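Local coordinates for protein sensor histidine kinase (PDB 4ONX) that probably senses an extracellular signal through its Cache-type sensor domain and passes it to its own histidine kinase part, at residues 35-40 / 130-134; 78-84 / 146-152. All coordinates share one frame; numbering follows the deposited sequence.

Contact 1. Residues 35-40 / 130-134; sequences VRNTLK and TLRWF
Val-35 opens the contact: its CG1 reaches Leu-131 CD2 at 4.2 Å, near the start of the segment of helix 33-47 that lies over strand 130-134. One residue on, the extended chain of Arg-36 carries its guanidinium across Leu-131 at about a right angle, and the leucine methyls lie over one face of the planar group. Tyr-120 of the second subunit also meets this arginine in a cation-pi contact, and a bound sulfate lies about 4 Å from the side chain. Leu-39, one turn after Val-35, directs CB at the strand; its CD1 lies 4.0 Å from Leu-131 CG, while its CB meets Trp-133 CB at 4.2 Å. Lys-40 runs alongside the indole and in the same direction. Its CG sits over the six-membered ring of Trp-133, 3.9 Å from the centroid and 26° off the normal, which meets the geometry of a CH-pi contact. The indole NE1 is hydrogen-bonded to Gln-135. The axes of helix and strand approach to 8.5 Å at 42°. No hydrogen bond joins the two segments, so the helix is held on the strand by apolar and CH-pi contacts.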
# COMPACT_ATOMS: atom_id res chain seq x y z
N VAL E 35 -27.69 9.70 15.88
CA VAL E 35 -27.14 8.43 15.49
C VAL E 35 -27.99 7.81 14.40
O VAL E 35 -27.48 7.46 13.33
CB VAL E 35 -27.08 7.46 16.69
CG1 VAL E 35 -26.68 6.06 16.25
CG2 VAL E 35 -26.11 7.98 17.74
N ARG E 36 -29.28 7.69 14.66
CA ARG E 36 -30.17 7.08 13.68
C ARG E 36 -29.96 7.73 12.31
O ARG E 36 -29.87 7.04 11.30
CB ARG E 36 -31.65 7.20 14.13
CG ARG E 36 -31.93 6.55 15.49
CD ARG E 36 -33.41 6.46 15.97
NE ARG E 36 -33.48 5.34 16.90
CZ ARG E 36 -33.98 4.14 16.65
NH1 ARG E 36 -33.95 3.22 17.60
NH2 ARG E 36 -34.54 3.85 15.48
N ASN E 37 -29.86 9.06 12.30
CA ASN E 37 -29.70 9.79 11.03
C ASN E 37 -28.35 9.45 10.39
O ASN E 37 -28.30 9.05 9.23
CB ASN E 37 -29.92 11.32 11.17
CG ASN E 37 -30.90 11.90 10.13
OD1 ASN E 37 -31.65 11.18 9.46
ND2 ASN E 37 -30.95 13.22 10.06
N THR E 38 -27.26 9.55 11.15
CA THR E 38 -25.94 9.21 10.62
C THR E 38 -25.91 7.84 9.96
O THR E 38 -25.35 7.68 8.87
CB THR E 38 -24.89 9.18 11.74
OG1 THR E 38 -24.84 10.45 12.37
CG2 THR E 38 -23.51 8.84 11.19
N LEU E 39 -26.50 6.86 10.61
CA LEU E 39 -26.51 5.52 10.05
C LEU E 39 -27.24 5.49 8.72
O LEU E 39 -26.77 4.88 7.76
CB LEU E 39 -27.16 4.53 11.02
CG LEU E 39 -26.54 4.34 12.41
CD1 LEU E 39 -27.34 3.29 13.17
CD2 LEU E 39 -25.08 3.92 12.34
N LYS E 40 -28.39 6.14 8.66
CA LYS E 40 -29.22 6.12 7.45
C LYS E 40 -28.54 6.86 6.30
O LYS E 40 -28.45 6.33 5.19
CB LYS E 40 -30.62 6.70 7.78
CG LYS E 40 -31.82 6.48 6.76
CD LYS E 40 -32.12 7.53 5.66
CE LYS E 40 -33.44 7.19 4.94
NZ LYS E 40 -33.77 8.12 3.82
N THR E 130 -26.42 -3.69 19.73
CA THR E 130 -25.94 -3.02 18.52
C THR E 130 -27.11 -2.56 17.63
O THR E 130 -27.96 -3.35 17.25
CB THR E 130 -24.91 -3.90 17.77
OG1 THR E 130 -24.61 -3.32 16.50
CG2 THR E 130 -25.44 -5.29 17.57
N LEU E 131 -27.15 -1.26 17.36
CA LEU E 131 -28.20 -0.66 16.54
C LEU E 131 -27.78 -0.69 15.10
O LEU E 131 -26.74 -0.14 14.76
CB LEU E 131 -28.44 0.79 16.97
CG LEU E 131 -29.44 1.61 16.14
CD1 LEU E 131 -30.82 0.97 16.11
CD2 LEU E 131 -29.53 3.02 16.70
N ARG E 132 -28.59 -1.30 14.24
CA ARG E 132 -28.26 -1.39 12.84
C ARG E 132 -29.33 -0.83 11.93
O ARG E 132 -30.50 -0.74 12.30
CB ARG E 132 -28.06 -2.85 12.44
CG ARG E 132 -27.16 -3.67 13.36
CD ARG E 132 -27.95 -4.63 14.22
NE ARG E 132 -28.28 -5.85 13.49
CZ ARG E 132 -29.38 -6.58 13.69
NH1 ARG E 132 -29.56 -7.70 13.01
NH2 ARG E 132 -30.31 -6.16 14.54
N TRP E 133 -28.92 -0.45 10.73
CA TRP E 133 -29.82 0.06 9.72
C TRP E 133 -29.55 -0.70 8.45
O TRP E 133 -28.41 -0.77 8.00
CB TRP E 133 -29.61 1.55 9.46
CG TRP E 133 -30.32 2.03 8.24
CD1 TRP E 133 -29.80 2.16 6.98
CD2 TRP E 133 -31.69 2.41 8.13
NE1 TRP E 133 -30.75 2.60 6.10
CE2 TRP E 133 -31.93 2.76 6.79
CE3 TRP E 133 -32.75 2.48 9.04
CZ2 TRP E 133 -33.18 3.19 6.34
CZ3 TRP E 133 -33.99 2.91 8.59
CH2 TRP E 133 -34.19 3.25 7.25
N PHE E 134 -30.59 -1.29 7.88
CA PHE E 134 -30.47 -2.06 6.65
C PHE E 134 -31.00 -1.26 5.47
O PHE E 134 -32.10 -0.72 5.52
CB PHE E 134 -31.21 -3.39 6.77
CG PHE E 134 -30.58 -4.35 7.74
CD1 PHE E 134 -30.78 -4.22 9.11
CD2 PHE E 134 -29.79 -5.40 7.29
CE1 PHE E 134 -30.21 -5.10 10.00
CE2 PHE E 134 -29.22 -6.29 8.18
CZ PHE E 134 -29.43 -6.14 9.54

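Contact 2. Residues 78-84 / 146-152; sequences DVDIIVV and FIMVGKY
Lys-151 and Asp-78 cross obliquely at one end of the contact, where NZ of the lysine is 3.0 Å from OD1 of the aspartate in a hydrogen-bonded salt bridge. The ammonium comes from above the carboxylate plane, 35° out of it; the lysine chain is extended until a bend at chi4 (67°) turns NZ to the acid. Asp-80 is used differently: its OD2 receives the backbone N-H of Tyr-152 on the anti side at 2.7 Å, in a nearly straight bond.

Between these charged groups and the regular ladder, Gly-150 O accepts from two consecutive amides, Asp-80 N at 2.9 Å and Ile-81 N at 3.1 Å. Two residues thus face one, which defines a classic beta bulge. Ile-81 and Gly-150, which also take part in the bulge, begin the hydrogen-bonded antiparallel pairs, and Val-83 with Met-148 follows, exchanging two backbone bonds.

On the face bearing Ile-81, Val-83 and Met-148, the selenomethionine chain bends at chi2 and chi3. Its CE meets both Val-83 CG2 (3.8 Å) and Ile-81 CG2 (4.1 Å). Phe-104 of the second subunit packs on Ile-81 and Met-148. The other face carries Ile-82, Val-84, Ile-147 and Val-149 against helices 63-75 and 33-47; there Val-79 CG1, from the turn before the strand, reaches Val-149 CG1 at 4.0 Å. Strand axes 4.7 Å apart at 174° confirm antiparallel neighbours. The order 90-95, 81-86, 142-153, 129-139 makes them the central pair of a sheet that has four strands within this chain, with helices over one face, consistent with the Cache and PAS-like sensor fold.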
# COMPACT_ATOMS: atom_id res chain seq x y z
N ASP E 78 -19.75 7.49 14.99
CA ASP E 78 -20.90 6.63 15.31
C ASP E 78 -21.05 5.37 14.47
O ASP E 78 -22.01 4.63 14.65
CB ASP E 78 -22.20 7.44 15.25
CG ASP E 78 -22.33 8.42 16.39
OD1 ASP E 78 -21.73 8.18 17.46
OD2 ASP E 78 -23.07 9.42 16.24
N VAL E 79 -20.12 5.11 13.56
CA VAL E 79 -20.20 3.92 12.74
C VAL E 79 -19.14 2.92 13.18
O VAL E 79 -17.97 3.09 12.88
CB VAL E 79 -19.99 4.22 11.26
CG1 VAL E 79 -19.99 2.94 10.45
CG2 VAL E 79 -21.08 5.16 10.77
N ASP E 80 -19.58 1.88 13.87
CA ASP E 80 -18.68 0.85 14.36
C ASP E 80 -18.65 -0.37 13.45
O ASP E 80 -17.75 -1.20 13.56
CB ASP E 80 -19.13 0.39 15.74
CG ASP E 80 -19.17 1.51 16.76
OD1 ASP E 80 -18.40 2.49 16.61
OD2 ASP E 80 -19.95 1.40 17.73
N ILE E 81 -19.65 -0.50 12.58
CA ILE E 81 -19.74 -1.66 11.70
C ILE E 81 -20.38 -1.29 10.38
O ILE E 81 -21.36 -0.54 10.34
CB ILE E 81 -20.65 -2.76 12.32
CG1 ILE E 81 -20.22 -3.09 13.76
CG2 ILE E 81 -20.76 -4.01 11.44
CD1 ILE E 81 -21.06 -4.14 14.46
N ILE E 82 -19.84 -1.84 9.31
CA ILE E 82 -20.38 -1.66 7.99
C ILE E 82 -20.29 -2.98 7.27
O ILE E 82 -19.22 -3.59 7.21
CB ILE E 82 -19.62 -0.68 7.12
CG1 ILE E 82 -19.72 0.73 7.66
CG2 ILE E 82 -20.15 -0.75 5.70
CD1 ILE E 82 -19.08 1.73 6.73
N VAL E 83 -21.40 -3.38 6.67
CA VAL E 83 -21.44 -4.60 5.93
C VAL E 83 -22.10 -4.37 4.60
O VAL E 83 -23.11 -3.69 4.51
CB VAL E 83 -22.22 -5.67 6.68
CG1 VAL E 83 -22.47 -6.87 5.79
CG2 VAL E 83 -21.47 -6.05 7.94
N VAL E 84 -21.49 -4.93 3.57
CA VAL E 84 -22.02 -4.83 2.24
C VAL E 84 -22.18 -6.26 1.77
O VAL E 84 -21.21 -7.02 1.71
CB VAL E 84 -21.08 -4.08 1.30
CG1 VAL E 84 -21.65 -4.07 -0.11
CG2 VAL E 84 -20.85 -2.67 1.81
N PHE E 146 -27.57 -5.55 -0.24
CA PHE E 146 -27.95 -4.61 0.80
C PHE E 146 -26.73 -4.11 1.55
O PHE E 146 -25.65 -4.69 1.45
CB PHE E 146 -28.93 -5.24 1.80
CG PHE E 146 -28.30 -6.25 2.72
CD1 PHE E 146 -27.63 -5.84 3.87
CD2 PHE E 146 -28.41 -7.60 2.46
CE1 PHE E 146 -27.06 -6.76 4.72
CE2 PHE E 146 -27.84 -8.53 3.31
CZ PHE E 146 -27.17 -8.11 4.45
N ILE E 147 -26.92 -3.05 2.32
CA ILE E 147 -25.86 -2.47 3.11
C ILE E 147 -26.37 -2.33 4.52
O ILE E 147 -27.47 -1.87 4.72
CB ILE E 147 -25.45 -1.09 2.59
CG1 ILE E 147 -25.06 -1.22 1.12
CG2 ILE E 147 -24.32 -0.51 3.42
CD1 ILE E 147 -24.43 0.01 0.54
N MSE E 148 -25.58 -2.75 5.49
CA MSE E 148 -25.97 -2.65 6.88
C MSE E 148 -24.95 -1.76 7.51
O MSE E 148 -23.76 -1.85 7.22
CB MSE E 148 -25.99 -4.02 7.53
CG MSE E 148 -26.58 -4.01 8.92
SE MSE E 148 -25.19 -3.55 10.22
CE MSE E 148 -24.42 -5.36 10.24
N VAL E 149 -25.41 -0.86 8.37
CA VAL E 149 -24.53 0.06 9.06
C VAL E 149 -24.98 0.08 10.51
O VAL E 149 -26.16 0.21 10.77
CB VAL E 149 -24.60 1.47 8.47
CG1 VAL E 149 -23.74 2.43 9.28
CG2 VAL E 149 -24.13 1.47 7.03
N GLY E 150 -24.04 -0.02 11.45
CA GLY E 150 -24.43 -0.05 12.84
C GLY E 150 -23.46 0.55 13.84
O GLY E 150 -22.29 0.81 13.54
N LYS E 151 -23.98 0.75 15.04
CA LYS E 151 -23.21 1.29 16.15
C LYS E 151 -23.38 0.34 17.31
O LYS E 151 -24.48 -0.17 17.53
CB LYS E 151 -23.73 2.66 16.56
CG LYS E 151 -22.97 3.27 17.72
CD LYS E 151 -23.63 4.56 18.18
CE LYS E 151 -22.92 5.17 19.37
NZ LYS E 151 -21.56 5.65 19.01
N TYR E 152 -22.31 0.12 18.06
CA TYR E 152 -22.35 -0.77 19.20
C TYR E 152 -22.48 0.01 20.49
O TYR E 152 -21.91 1.09 20.64
CB TYR E 152 -21.10 -1.66 19.24
CG TYR E 152 -21.05 -2.55 20.47
CD1 TYR E 152 -21.79 -3.72 20.54
CD2 TYR E 152 -20.27 -2.19 21.58
CE1 TYR E 152 -21.76 -4.52 21.68
CE2 TYR E 152 -20.23 -2.99 22.71
CZ TYR E 152 -20.98 -4.16 22.76
OH TYR E 152 -20.95 -4.96 23.88

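How the contacts relate
Contact 1 and contact 2 have centres 7 Å apart and share one sheet, in which strands 129-139 and 142-153 are neighbours. Backbone bonds tie them together: Trp-133 N lies 2.8 Å from Val-149 O, and Leu-131 N lies 2.9 Å from Lys-151 O. Val-149 and Asp-78 of contact 2 also touch Leu-39 and Val-35 of contact 1, so helix 33-47 spans both. Away from that helix, Phe-134 CE2 packs on Met-148 CG at 3.6 Å. Strand 130-134 continues the sheet into the second subunit. The zinc ion bound by Glu-67 and His-71 is about 12 Å from the side chain of Ile-82.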